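4-amino-4-deoxy-L-arabinose transferase or related glycosyltransferases of PMT family (Cupriavidus metallidurans, PDB 5EZM) probably transfers 4-amino-4-deoxy-L-arabinose from a polyprenyl phosphate carrier to lipid A, as a zinc-binding membrane glycosyltransferase of the GT-C fold. Local coordinates at residues A[212-217]-A[328-333]; A[216-221]-A[229-234]; A[482-487]-A[536-541]; A[527-532]-A[551-556]. One frame throughout, in Å; residues are numbered along the deposited sequence.

The four contacts fall into two pairs on opposite sides of the centre of the chain. Interactions 1 and 2 lie in the GT-C-fold helical region, share helix 209-224 and both touch the decaprenyl phosphate; their centres are 11 Å apart, and Ile329 of interaction 1 packs on Val220 and Tyr221 of interaction 2. Interactions 3 and 4 belong to the C-terminal domain, again with centres 11 Å apart, and meet where Phe528 and Trp532 of helix 525-534 pack on Tyr484, Val486 and Ala540 of the sheet. The centres of interactions 1 and 3 are about 47 Å apart. All four lie away from the zinc site of Glu87, His268 and His270.

Interaction 1 (A[212-217]-A[328-333]); sequences ALPGLV and GIWAIA. With DSL (mono-trans, octa-cis decaprenyl-phosphate), chain C.
Val217 and Trp330 form the middle of this contact between two predicted transmembrane helices, whose short segments pass 9.5 Å apart at 122°. No hydrogen bond crosses it, and the direct packing is apolar. Val217 divides its two methyls between partners. CG1, set anti to the backbone N (chi1 175°), lies 3.5 Å from Trp330 CA and also touches Ile329 CG2 and Trp330 CE3, while CG2 meets Ala333 CB at 3.9 Å. Beside them, Leu216 brings CD2 toward the carbonyl oxygen of Ala333, a looser approach. Pro214, at a kink where its N makes no bond to the preceding turn, comes near the far end of the indole, CG to Trp330 CH2 4.5 Å.

The second kind of contact is with the polyprenyl chain. The Trp330 benzo ring has DSL C21 at its edge, in plane, and its CZ3 reaches DSL C23 at 3.5 Å. Val217 CG1 also touches C21, 3.6 Å away, and Pro214 CB lies 3.6 Å from DSL C26. Gly215 CA approaches DSL C34 so closely that a CB there would collide with the lipid.

The one polar side-chain atom, Trp330 NE1, donates a hydrogen bond to Pro351 O, which helps to fix the rotation of the indole. Side chains and lipid meet almost wholly through carbon, and this part of the isoprenoid is probably held by shape and dispersion, without a hydrogen bond from either segment.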
loop_
_atom_site.group_PDB
_atom_site.type_symbol
_atom_site.label_atom_id
_atom_site.label_comp_id
_atom_site.label_asym_id
_atom_site.label_seq_id
_atom_site.Cartn_x
_atom_site.Cartn_y
_atom_site.Cartn_z
ATOM N N ALA A 212 -3.026 -18.273 5.224
ATOM C CA ALA A 212 -3.446 -18.438 6.612
ATOM C C ALA A 212 -4.759 -17.714 6.875
ATOM O O ALA A 212 -5.685 -18.281 7.469
ATOM C CB ALA A 212 -2.353 -17.937 7.555
ATOM N N LEU A 213 -4.859 -16.459 6.439
ATOM C CA LEU A 213 -6.098 -15.708 6.632
ATOM C C LEU A 213 -7.287 -16.332 5.914
ATOM O O LEU A 213 -8.351 -16.467 6.544
ATOM C CB LEU A 213 -5.891 -14.251 6.211
ATOM C CG LEU A 213 -5.186 -13.392 7.254
ATOM C CD1 LEU A 213 -5.042 -11.963 6.758
ATOM C CD2 LEU A 213 -5.967 -13.439 8.551
ATOM N N PRO A 214 -7.203 -16.721 4.633
ATOM C CA PRO A 214 -8.360 -17.404 4.025
ATOM C C PRO A 214 -8.788 -18.639 4.796
ATOM O O PRO A 214 -9.953 -18.735 5.206
ATOM C CB PRO A 214 -7.859 -17.743 2.614
ATOM C CG PRO A 214 -6.843 -16.714 2.331
ATOM C CD PRO A 214 -6.142 -16.485 3.637
ATOM N N GLY A 215 -7.863 -19.575 5.027
ATOM C CA GLY A 215 -8.201 -20.779 5.773
ATOM C C GLY A 215 -8.864 -20.474 7.099
ATOM O O GLY A 215 -9.893 -21.062 7.444
ATOM N N LEU A 216 -8.288 -19.537 7.856
ATOM C CA LEU A 216 -8.942 -19.036 9.060
ATOM C C LEU A 216 -10.379 -18.624 8.760
ATOM O O LEU A 216 -11.334 -19.213 9.281
ATOM C CB LEU A 216 -8.145 -17.860 9.632
ATOM C CG LEU A 216 -8.788 -17.088 10.786
ATOM C CD1 LEU A 216 -8.913 -17.962 12.027
ATOM C CD2 LEU A 216 -8.007 -15.815 11.087
ATOM N N VAL A 217 -10.545 -17.637 7.871
ATOM C CA VAL A 217 -11.880 -17.199 7.467
ATOM C C VAL A 217 -12.716 -18.379 6.997
ATOM O O VAL A 217 -13.940 -18.404 7.183
ATOM C CB VAL A 217 -11.773 -16.107 6.382
ATOM C CG1 VAL A 217 -13.151 -15.722 5.873
ATOM C CG2 VAL A 217 -11.051 -14.890 6.933
ATOM N N GLY A 328 -18.541 -10.942 5.683
ATOM C CA GLY A 328 -18.487 -10.450 7.048
ATOM C C GLY A 328 -17.498 -11.214 7.909
ATOM O O GLY A 328 -16.765 -10.618 8.702
ATOM N N ILE A 329 -17.466 -12.541 7.769
ATOM C CA ILE A 329 -16.479 -13.331 8.498
ATOM C C ILE A 329 -15.075 -13.030 7.988
ATOM O O ILE A 329 -14.105 -13.074 8.753
ATOM C CB ILE A 329 -16.823 -14.829 8.400
ATOM C CG1 ILE A 329 -18.139 -15.110 9.127
ATOM C CG2 ILE A 329 -15.708 -15.684 8.976
ATOM C CD1 ILE A 329 -18.574 -16.556 9.078
ATOM N N TRP A 330 -14.942 -12.713 6.700
ATOM C CA TRP A 330 -13.669 -12.241 6.166
ATOM C C TRP A 330 -13.192 -11.005 6.921
ATOM O O TRP A 330 -12.135 -11.017 7.567
ATOM C CB TRP A 330 -13.831 -11.953 4.671
ATOM C CG TRP A 330 -12.595 -11.522 3.951
ATOM C CD1 TRP A 330 -12.089 -10.257 3.873
ATOM C CD2 TRP A 330 -11.725 -12.351 3.176
ATOM N NE1 TRP A 330 -10.948 -10.251 3.106
ATOM C CE2 TRP A 330 -10.704 -11.526 2.667
ATOM C CE3 TRP A 330 -11.702 -13.715 2.870
ATOM C CZ2 TRP A 330 -9.675 -12.019 1.872
ATOM C CZ3 TRP A 330 -10.681 -14.199 2.080
ATOM C CH2 TRP A 330 -9.682 -13.355 1.591
ATOM N N ALA A 331 -13.995 -9.938 6.885
ATOM C CA ALA A 331 -13.599 -8.675 7.504
ATOM C C ALA A 331 -13.372 -8.831 9.005
ATOM O O ALA A 331 -12.350 -8.382 9.540
ATOM C CB ALA A 331 -14.656 -7.608 7.225
ATOM N N ILE A 332 -14.316 -9.466 9.704
ATOM C CA ILE A 332 -14.227 -9.559 11.159
ATOM C C ILE A 332 -13.056 -10.446 11.569
ATOM O O ILE A 332 -12.263 -10.086 12.447
ATOM C CB ILE A 332 -15.553 -10.071 11.749
ATOM C CG1 ILE A 332 -16.687 -9.086 11.458
ATOM C CG2 ILE A 332 -15.416 -10.290 13.249
ATOM C CD1 ILE A 332 -18.067 -9.630 11.783
ATOM N N ALA A 333 -12.932 -11.616 10.939
ATOM C CA ALA A 333 -11.872 -12.549 11.307
ATOM C C ALA A 333 -10.495 -11.949 11.055
ATOM O O ALA A 333 -9.604 -12.033 11.908
ATOM C CB ALA A 333 -12.037 -13.859 10.540
HETATM C C21 DSL C . -12.833 -17.282 2.693
HETATM C C22 DSL C . -12.105 -17.822 1.474
HETATM C C23 DSL C . -11.931 -16.943 0.242
HETATM C C24 DSL C . -11.616 -19.071 1.490
HETATM C C25 DSL C . -10.867 -19.632 0.253
HETATM C C26 DSL C . -9.585 -20.355 0.750
HETATM C C27 DSL C . -9.587 -21.839 0.248
HETATM C C28 DSL C . -10.375 -22.220 -1.029
HETATM C C29 DSL C . -8.902 -22.780 0.928
HETATM C C30 DSL C . -8.111 -22.395 2.205
HETATM C C31 DSL C . -8.012 -23.626 3.167
HETATM C C32 DSL C . -6.514 -23.873 3.568
HETATM C C33 DSL C . -5.569 -24.621 2.609
HETATM C C34 DSL C . -6.055 -23.438 4.766
#

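Interaction 2 (A[216-221]-A[229-234]). With DSL (mono-trans, octa-cis decaprenyl-phosphate), chain C.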
loop_
_atom_site.group_PDB
_atom_site.type_symbol
_atom_site.label_atom_id
_atom_site.label_comp_id
_atom_site.label_asym_id
_atom_site.label_seq_id
_atom_site.Cartn_x
_atom_site.Cartn_y
_atom_site.Cartn_z
ATOM N N LEU A 216 -8.288 -19.537 7.856
ATOM C CA LEU A 216 -8.942 -19.036 9.060
ATOM C C LEU A 216 -10.379 -18.624 8.760
ATOM O O LEU A 216 -11.334 -19.213 9.281
ATOM C CB LEU A 216 -8.145 -17.860 9.632
ATOM C CG LEU A 216 -8.788 -17.088 10.786
ATOM C CD1 LEU A 216 -8.913 -17.962 12.027
ATOM C CD2 LEU A 216 -8.007 -15.815 11.087
ATOM N N VAL A 217 -10.545 -17.637 7.871
ATOM C CA VAL A 217 -11.880 -17.199 7.467
ATOM C C VAL A 217 -12.716 -18.379 6.997
ATOM O O VAL A 217 -13.940 -18.404 7.183
ATOM C CB VAL A 217 -11.773 -16.107 6.382
ATOM C CG1 VAL A 217 -13.151 -15.722 5.873
ATOM C CG2 VAL A 217 -11.051 -14.890 6.933
ATOM N N LEU A 218 -12.076 -19.390 6.410
ATOM C CA LEU A 218 -12.815 -20.573 5.996
ATOM C C LEU A 218 -13.329 -21.341 7.208
ATOM O O LEU A 218 -14.539 -21.559 7.347
ATOM C CB LEU A 218 -11.938 -21.461 5.114
ATOM C CG LEU A 218 -12.618 -22.702 4.534
ATOM C CD1 LEU A 218 -13.967 -22.343 3.929
ATOM C CD2 LEU A 218 -11.720 -23.348 3.494
ATOM N N VAL A 219 -12.428 -21.732 8.118
ATOM C CA VAL A 219 -12.844 -22.614 9.208
ATOM C C VAL A 219 -13.877 -21.918 10.083
ATOM O O VAL A 219 -14.915 -22.501 10.421
ATOM C CB VAL A 219 -11.630 -23.111 10.022
ATOM C CG1 VAL A 219 -10.773 -24.045 9.180
ATOM C CG2 VAL A 219 -10.791 -21.963 10.550
ATOM N N VAL A 220 -13.634 -20.645 10.415
ATOM C CA VAL A 220 -14.614 -19.859 11.162
ATOM C C VAL A 220 -15.974 -19.942 10.484
ATOM O O VAL A 220 -16.997 -20.212 11.128
ATOM C CB VAL A 220 -14.142 -18.401 11.301
ATOM C CG1 VAL A 220 -15.183 -17.578 12.044
ATOM C CG2 VAL A 220 -12.804 -18.343 12.018
ATOM N N TYR A 221 -15.996 -19.750 9.161
ATOM C CA TYR A 221 -17.246 -19.872 8.419
ATOM C C TYR A 221 -17.901 -21.220 8.683
ATOM O O TYR A 221 -19.061 -21.287 9.106
ATOM C CB TYR A 221 -16.996 -19.672 6.923
ATOM C CG TYR A 221 -18.249 -19.789 6.081
ATOM C CD1 TYR A 221 -19.114 -18.714 5.936
ATOM C CD2 TYR A 221 -18.567 -20.978 5.435
ATOM C CE1 TYR A 221 -20.261 -18.817 5.171
ATOM C CE2 TYR A 221 -19.710 -21.091 4.668
ATOM C CZ TYR A 221 -20.555 -20.010 4.540
ATOM O OH TYR A 221 -21.698 -20.120 3.777
ATOM N N GLY A 229 -19.658 -29.892 4.031
ATOM C CA GLY A 229 -19.564 -30.252 2.627
ATOM C C GLY A 229 -18.931 -29.188 1.755
ATOM O O GLY A 229 -18.535 -29.481 0.623
ATOM N N LEU A 230 -18.833 -27.952 2.257
ATOM C CA LEU A 230 -18.142 -26.900 1.521
ATOM C C LEU A 230 -16.698 -27.281 1.227
ATOM O O LEU A 230 -16.141 -26.857 0.207
ATOM C CB LEU A 230 -18.197 -25.590 2.308
ATOM C CG LEU A 230 -17.471 -24.384 1.711
ATOM C CD1 LEU A 230 -17.979 -24.085 0.309
ATOM C CD2 LEU A 230 -17.631 -23.172 2.611
ATOM N N TRP A 231 -16.079 -28.089 2.092
ATOM C CA TRP A 231 -14.707 -28.514 1.843
ATOM C C TRP A 231 -14.598 -29.433 0.633
ATOM O O TRP A 231 -13.488 -29.641 0.129
ATOM C CB TRP A 231 -14.134 -29.193 3.088
ATOM C CG TRP A 231 -14.002 -28.255 4.253
ATOM C CD1 TRP A 231 -14.974 -27.925 5.155
ATOM C CD2 TRP A 231 -12.833 -27.517 4.636
ATOM N NE1 TRP A 231 -14.482 -27.033 6.076
ATOM C CE2 TRP A 231 -13.171 -26.766 5.780
ATOM C CE3 TRP A 231 -11.536 -27.421 4.126
ATOM C CZ2 TRP A 231 -12.258 -25.930 6.421
ATOM C CZ3 TRP A 231 -10.631 -26.591 4.763
ATOM C CH2 TRP A 231 -10.995 -25.857 5.898
ATOM N N ARG A 232 -15.718 -29.981 0.156
ATOM C CA ARG A 232 -15.703 -30.761 -1.076
ATOM C C ARG A 232 -15.734 -29.872 -2.313
ATOM O O ARG A 232 -15.152 -30.231 -3.343
ATOM C CB ARG A 232 -16.886 -31.731 -1.097
ATOM N N ARG A 233 -16.393 -28.712 -2.228
ATOM C CA ARG A 233 -16.473 -27.790 -3.355
ATOM C C ARG A 233 -15.166 -27.056 -3.622
ATOM O O ARG A 233 -15.049 -26.406 -4.666
ATOM C CB ARG A 233 -17.574 -26.752 -3.122
ATOM C CG ARG A 233 -18.993 -27.278 -3.205
ATOM C CD ARG A 233 -19.573 -27.549 -1.828
ATOM N NE ARG A 233 -20.996 -27.223 -1.774
ATOM C CZ ARG A 233 -21.824 -27.625 -0.814
ATOM N NH1 ARG A 233 -21.377 -28.382 0.177
ATOM N NH2 ARG A 233 -23.105 -27.279 -0.850
ATOM N N LEU A 234 -14.192 -27.135 -2.717
ATOM C CA LEU A 234 -12.989 -26.322 -2.839
ATOM C C LEU A 234 -12.041 -26.799 -3.930
ATOM O O LEU A 234 -11.120 -26.056 -4.283
ATOM C CB LEU A 234 -12.242 -26.291 -1.507
ATOM C CG LEU A 234 -13.054 -25.899 -0.275
ATOM C CD1 LEU A 234 -12.171 -25.903 0.960
ATOM C CD2 LEU A 234 -13.708 -24.542 -0.471
HETATM C C21 DSL C . -12.833 -17.282 2.693
HETATM C C22 DSL C . -12.105 -17.822 1.474
HETATM C C23 DSL C . -11.931 -16.943 0.242
HETATM C C24 DSL C . -11.616 -19.071 1.490
HETATM C C25 DSL C . -10.867 -19.632 0.253
HETATM C C26 DSL C . -9.585 -20.355 0.750
HETATM C C27 DSL C . -9.587 -21.839 0.248
HETATM C C28 DSL C . -10.375 -22.220 -1.029
HETATM C C29 DSL C . -8.902 -22.780 0.928
HETATM C C30 DSL C . -8.111 -22.395 2.205
HETATM C C31 DSL C . -8.012 -23.626 3.167
HETATM C C32 DSL C . -6.514 -23.873 3.568
HETATM C C33 DSL C . -5.569 -24.621 2.609
HETATM C C34 DSL C . -6.055 -23.438 4.766
#
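The indole of Trp231 receives Leu218 over one face and Val219 at its edge. Leu218 CD2 sits 3.8 Å from the centroid of the six-membered ring and 22° off its normal, a CH-pi contact displaced toward the rim, whereas Val219 CG1 lies in the ring plane, 3.7 Å from Trp231 CZ2. The other ring, that of Tyr221, meets Leu230 CD2 obliquely at 3.6 Å from CE2; its hydroxyl is hydrogen-bonded to Arg322 N.

With CG anti to the backbone N (chi1 -176°), Leu218 spreads its branches among three side chains and the lipid. CD1 meets Leu230 CD2 at 4.0 Å, and CD2, besides its place over the indole, touches Leu234 CD1 tip to tip at 3.6 Å. The same CD2 packs on DSL C31, 3.7 Å away, so Leu218 lies between residues 229-234 and the lipid, which Trp231 and Leu234 also approach. Replacing Trp231 with an alanine would probably leave Leu218 CD2 without its aromatic cover and open a gap beside Val219, freeing the leucine to turn next to the polyprenyl chain.

After helix 209-224 the chain folds back, and a short, weakly bonded helix packs against it, walling the polyprenyl phosphate pocket of this GT-C-fold transferase.

Interaction 3 (A[482-487]-A[536-541]); sequences PLYGVQ and QPAMAV
Strands 483-486 and 539-542 are adjacent parallel strands of the mixed five-stranded sheet in the C-terminal domain, 539-542 being its middle strand. The sheet packs on helix 525-534, which precedes strand 539-542 in the chain. Leu483 pairs with Met539, Tyr484 with Ala540 and Gly485 with Val541, the short strand axes diverging by 32°.

Four backbone hydrogen bonds join the segments, alternating in direction as parallel pairing requires. Met539 N donates to Pro482 O and Tyr484 N to Met539 O (2.9 Å); further along, Val541 N reaches Tyr484 O at 2.7 Å and Val486 N binds Val541 O. Tyr484 O is approached by Ala540 CA, a CA-H...O contact. The other edge of strand 483-486 is bonded to Met502 and Val504 of strand 502-504.

Side chains separate onto two faces. On one, Leu483 CD1 lies across Met539 CB and touches Val541 CG2 at 3.6 Å. On the other, Tyr484 and Ala540 meet through their CB atoms. At the end of the strand Val486 CG2 reaches Ala540 CB at 3.8 Å. The Tyr484 ring has Pro482 CB over one face, offset toward the rim; turned with CG anti to the carbonyl carbon (chi1 -62°), it places CE2 3.5 Å from Ala538 CB. Phe528 meets this tyrosine ring edge-to-face, so the helix takes part in the same packing.

At the start of the pairing the contact passes from sheet to loop. Pro482 CD packs on Ala538 CB at 3.6 Å, while the amide group of Gln536 approaches the proline ring from the opposite direction, with NE2 near CG.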
loop_
_atom_site.group_PDB
_atom_site.type_symbol
_atom_site.label_atom_id
_atom_site.label_comp_id
_atom_site.label_asym_id
_atom_site.label_seq_id
_atom_site.Cartn_x
_atom_site.Cartn_y
_atom_site.Cartn_z
ATOM N N PRO A 482 31.507 5.365 -4.246
ATOM C CA PRO A 482 30.668 4.950 -3.121
ATOM C C PRO A 482 29.833 6.109 -2.606
ATOM O O PRO A 482 30.242 7.272 -2.646
ATOM C CB PRO A 482 31.682 4.491 -2.064
ATOM C CG PRO A 482 32.969 4.333 -2.785
ATOM C CD PRO A 482 32.940 5.301 -3.918
ATOM N N LEU A 483 28.641 5.778 -2.121
ATOM C CA LEU A 483 27.787 6.720 -1.406
ATOM C C LEU A 483 27.481 6.072 -0.057
ATOM O O LEU A 483 26.512 5.318 0.083
ATOM C CB LEU A 483 26.525 7.046 -2.194
ATOM C CG LEU A 483 25.534 7.976 -1.486
ATOM C CD1 LEU A 483 26.157 9.340 -1.214
ATOM C CD2 LEU A 483 24.245 8.109 -2.287
ATOM N N TYR A 484 28.326 6.354 0.930
ATOM C CA TYR A 484 28.196 5.718 2.232
ATOM C C TYR A 484 26.952 6.211 2.959
ATOM O O TYR A 484 26.648 7.406 2.968
ATOM C CB TYR A 484 29.428 5.996 3.089
ATOM C CG TYR A 484 30.718 5.459 2.521
ATOM C CD1 TYR A 484 31.015 4.106 2.580
ATOM C CD2 TYR A 484 31.649 6.308 1.940
ATOM C CE1 TYR A 484 32.193 3.612 2.068
ATOM C CE2 TYR A 484 32.831 5.824 1.427
ATOM C CZ TYR A 484 33.101 4.475 1.493
ATOM O OH TYR A 484 34.282 3.988 0.982
ATOM N N GLY A 485 26.230 5.277 3.567
ATOM C CA GLY A 485 25.149 5.626 4.463
ATOM C C GLY A 485 25.609 5.497 5.899
ATOM O O GLY A 485 25.610 4.397 6.460
ATOM N N VAL A 486 26.019 6.611 6.497
ATOM C CA VAL A 486 26.625 6.592 7.823
ATOM C C VAL A 486 25.538 6.465 8.879
ATOM O O VAL A 486 24.986 7.471 9.340
ATOM C CB VAL A 486 27.481 7.849 8.052
ATOM C CG1 VAL A 486 28.305 7.703 9.323
ATOM C CG2 VAL A 486 28.377 8.099 6.847
ATOM N N GLN A 487 25.231 5.225 9.266
ATOM C CA GLN A 487 24.172 4.933 10.233
ATOM C C GLN A 487 22.858 5.603 9.839
ATOM O O GLN A 487 22.142 6.165 10.671
ATOM C CB GLN A 487 24.595 5.335 11.646
ATOM C CG GLN A 487 25.692 4.454 12.218
ATOM C CD GLN A 487 26.012 4.780 13.662
ATOM O OE1 GLN A 487 25.832 5.914 14.112
ATOM N NE2 GLN A 487 26.483 3.781 14.400
ATOM N N GLN A 536 39.288 5.724 -1.464
ATOM C CA GLN A 536 38.993 6.435 -2.694
ATOM C C GLN A 536 38.087 7.630 -2.410
ATOM O O GLN A 536 37.422 7.685 -1.374
ATOM C CB GLN A 536 38.328 5.496 -3.697
ATOM C CG GLN A 536 37.023 4.888 -3.216
ATOM C CD GLN A 536 36.368 4.024 -4.274
ATOM O OE1 GLN A 536 36.504 4.281 -5.472
ATOM N NE2 GLN A 536 35.663 2.985 -3.840
ATOM N N PRO A 537 38.057 8.611 -3.313
ATOM C CA PRO A 537 37.103 9.715 -3.156
ATOM C C PRO A 537 35.674 9.201 -3.213
ATOM O O PRO A 537 35.303 8.443 -4.114
ATOM C CB PRO A 537 37.427 10.638 -4.338
ATOM C CG PRO A 537 38.123 9.762 -5.324
ATOM C CD PRO A 537 38.913 8.797 -4.496
ATOM N N ALA A 538 34.874 9.609 -2.234
ATOM C CA ALA A 538 33.502 9.138 -2.139
ATOM C C ALA A 538 32.647 10.204 -1.469
ATOM O O ALA A 538 33.143 11.236 -1.009
ATOM C CB ALA A 538 33.422 7.814 -1.374
ATOM N N MET A 539 31.345 9.942 -1.434
ATOM C CA MET A 539 30.382 10.775 -0.737
ATOM C C MET A 539 29.753 9.970 0.390
ATOM O O MET A 539 29.928 8.753 0.487
ATOM C CB MET A 539 29.295 11.294 -1.688
ATOM C CG MET A 539 29.790 12.280 -2.720
ATOM S SD MET A 539 28.440 12.986 -3.680
ATOM C CE MET A 539 29.351 14.023 -4.821
ATOM N N ALA A 540 29.008 10.666 1.244
ATOM C CA ALA A 540 28.335 10.023 2.362
ATOM C C ALA A 540 27.068 10.792 2.697
ATOM O O ALA A 540 27.028 12.022 2.580
ATOM C CB ALA A 540 29.244 9.940 3.592
ATOM N N VAL A 541 26.037 10.055 3.104
ATOM C CA VAL A 541 24.773 10.618 3.565
ATOM C C VAL A 541 24.646 10.312 5.049
ATOM O O VAL A 541 24.873 9.172 5.474
ATOM C CB VAL A 541 23.577 10.043 2.786
ATOM C CG1 VAL A 541 22.276 10.661 3.276
ATOM C CG2 VAL A 541 23.746 10.275 1.299
#

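Interaction 4 (A[527-532]-A[551-556]); sequences SFTKLW and APTLSM
Thr553 opens the contact by bringing its CG2 to Thr529 CG2 at 4.2 Å, the two side chains crossing at about a right angle. The hydroxyl of Thr529 is turned to its own helix, where OG1 is hydrogen-bonded to Asp526 O.

Leu554 comes next and does most of the packing. Its CG lies between the backbone N and the carbonyl carbon (chi1 47°), and the two methyls go to different partners: CD2 touches Thr529 CG2 at 3.6 Å and lies more loosely against the Phe528 ring, while CD1 reaches the pyrrole side of Trp532, 3.5 Å from CD1 of that residue. The leucine thus enters between successive turns of helix 525-534, which lies against the mixed sheet of the C-terminal domain; the segment carrying it leads from helix 544-550 into strand 557-561.

Ser555 adds only its backbone, with O in the indole plane at the edge of Trp532, 3.6 Å from NE1. An alanine in place of Trp532 would probably leave Leu554 CD1 and Met556 CB without their aromatic partner and open a gap between helix and loop.

Met556 ends the run, its CB 3.9 Å from Trp532 CZ2. The rest of its extended chain leads away, onto Tyr547 and Leu550 of helix 544-550.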
loop_
_atom_site.group_PDB
_atom_site.type_symbol
_atom_site.label_atom_id
_atom_site.label_comp_id
_atom_site.label_asym_id
_atom_site.label_seq_id
_atom_site.Cartn_x
_atom_site.Cartn_y
_atom_site.Cartn_z
ATOM N N SER A 527 35.891 2.177 11.173
ATOM C CA SER A 527 36.526 1.788 9.917
ATOM C C SER A 527 36.183 2.767 8.803
ATOM O O SER A 527 36.998 2.999 7.897
ATOM C CB SER A 527 36.100 0.374 9.526
ATOM O OG SER A 527 36.342 -0.538 10.580
ATOM N N PHE A 528 34.986 3.351 8.857
ATOM C CA PHE A 528 34.595 4.328 7.852
ATOM C C PHE A 528 35.483 5.561 7.896
ATOM O O PHE A 528 35.643 6.239 6.876
ATOM C CB PHE A 528 33.131 4.720 8.039
ATOM C CG PHE A 528 32.745 5.973 7.310
ATOM C CD1 PHE A 528 32.568 5.964 5.936
ATOM C CD2 PHE A 528 32.568 7.162 7.999
ATOM C CE1 PHE A 528 32.219 7.121 5.260
ATOM C CE2 PHE A 528 32.215 8.323 7.330
ATOM C CZ PHE A 528 32.039 8.302 5.960
ATOM N N THR A 529 36.060 5.880 9.060
ATOM C CA THR A 529 36.963 7.025 9.124
ATOM C C THR A 529 38.234 6.758 8.327
ATOM O O THR A 529 38.691 7.622 7.568
ATOM C CB THR A 529 37.304 7.368 10.575
ATOM O OG1 THR A 529 38.096 6.320 11.151
ATOM C CG2 THR A 529 36.035 7.550 11.393
ATOM N N LYS A 530 38.816 5.565 8.481
ATOM C CA LYS A 530 40.009 5.215 7.719
ATOM C C LYS A 530 39.703 5.112 6.230
ATOM O O LYS A 530 40.497 5.563 5.395
ATOM C CB LYS A 530 40.599 3.906 8.239
ATOM C CG LYS A 530 40.997 3.960 9.701
ATOM C CD LYS A 530 42.120 4.954 9.930
ATOM C CE LYS A 530 42.345 5.186 11.412
ATOM N NZ LYS A 530 41.131 5.752 12.067
ATOM N N LEU A 531 38.557 4.521 5.876
ATOM C CA LEU A 531 38.148 4.521 4.475
ATOM C C LEU A 531 37.959 5.938 3.955
ATOM O O LEU A 531 38.205 6.210 2.775
ATOM C CB LEU A 531 36.855 3.728 4.296
ATOM C CG LEU A 531 36.968 2.274 3.844
ATOM C CD1 LEU A 531 35.582 1.665 3.719
ATOM C CD2 LEU A 531 37.709 2.184 2.523
ATOM N N TRP A 532 37.537 6.852 4.826
ATOM C CA TRP A 532 37.175 8.204 4.422
ATOM C C TRP A 532 38.405 9.076 4.226
ATOM O O TRP A 532 38.437 9.910 3.314
ATOM C CB TRP A 532 36.244 8.809 5.471
ATOM C CG TRP A 532 35.731 10.176 5.157
ATOM C CD1 TRP A 532 36.182 11.359 5.666
ATOM C CD2 TRP A 532 34.647 10.504 4.280
ATOM N NE1 TRP A 532 35.452 12.402 5.154
ATOM C CE2 TRP A 532 34.500 11.903 4.304
ATOM C CE3 TRP A 532 33.789 9.750 3.474
ATOM C CZ2 TRP A 532 33.533 12.563 3.555
ATOM C CZ3 TRP A 532 32.828 10.409 2.730
ATOM C CH2 TRP A 532 32.711 11.801 2.774
ATOM N N ALA A 551 32.127 15.525 13.144
ATOM C CA ALA A 551 32.853 16.713 12.699
ATOM C C ALA A 551 34.202 16.876 13.387
ATOM O O ALA A 551 35.189 17.162 12.687
ATOM C CB ALA A 551 31.973 17.954 12.880
ATOM N N PRO A 552 34.334 16.724 14.712
ATOM C CA PRO A 552 35.672 16.820 15.318
ATOM C C PRO A 552 36.597 15.675 14.942
ATOM O O PRO A 552 37.810 15.791 15.161
ATOM C CB PRO A 552 35.379 16.824 16.822
ATOM C CG PRO A 552 34.060 16.169 16.953
ATOM C CD PRO A 552 33.287 16.573 15.742
ATOM N N THR A 553 36.074 14.590 14.372
ATOM C CA THR A 553 36.878 13.419 14.035
ATOM C C THR A 553 37.489 13.532 12.640
ATOM O O THR A 553 38.710 13.455 12.481
ATOM C CB THR A 553 36.022 12.152 14.141
ATOM O OG1 THR A 553 35.583 11.986 15.495
ATOM C CG2 THR A 553 36.816 10.926 13.706
ATOM N N LEU A 554 36.652 13.708 11.621
ATOM C CA LEU A 554 37.120 13.796 10.246
ATOM C C LEU A 554 36.528 15.026 9.577
ATOM O O LEU A 554 35.348 15.340 9.763
ATOM C CB LEU A 554 36.767 12.524 9.450
ATOM C CG LEU A 554 35.355 11.940 9.524
ATOM C CD1 LEU A 554 34.443 12.577 8.507
ATOM C CD2 LEU A 554 35.395 10.445 9.312
ATOM N N SER A 555 37.362 15.725 8.811
ATOM C CA SER A 555 36.916 16.894 8.069
ATOM C C SER A 555 36.223 16.447 6.790
ATOM O O SER A 555 36.737 15.598 6.054
ATOM C CB SER A 555 38.094 17.814 7.749
ATOM O OG SER A 555 38.995 17.207 6.841
ATOM N N MET A 556 35.050 17.018 6.532
ATOM C CA MET A 556 34.232 16.645 5.392
ATOM C C MET A 556 33.626 17.895 4.778
ATOM O O MET A 556 33.243 18.825 5.494
ATOM C CB MET A 556 33.133 15.663 5.808
ATOM C CG MET A 556 32.659 15.867 7.231
ATOM S SD MET A 556 31.653 14.512 7.859
ATOM C CE MET A 556 31.516 15.004 9.576
#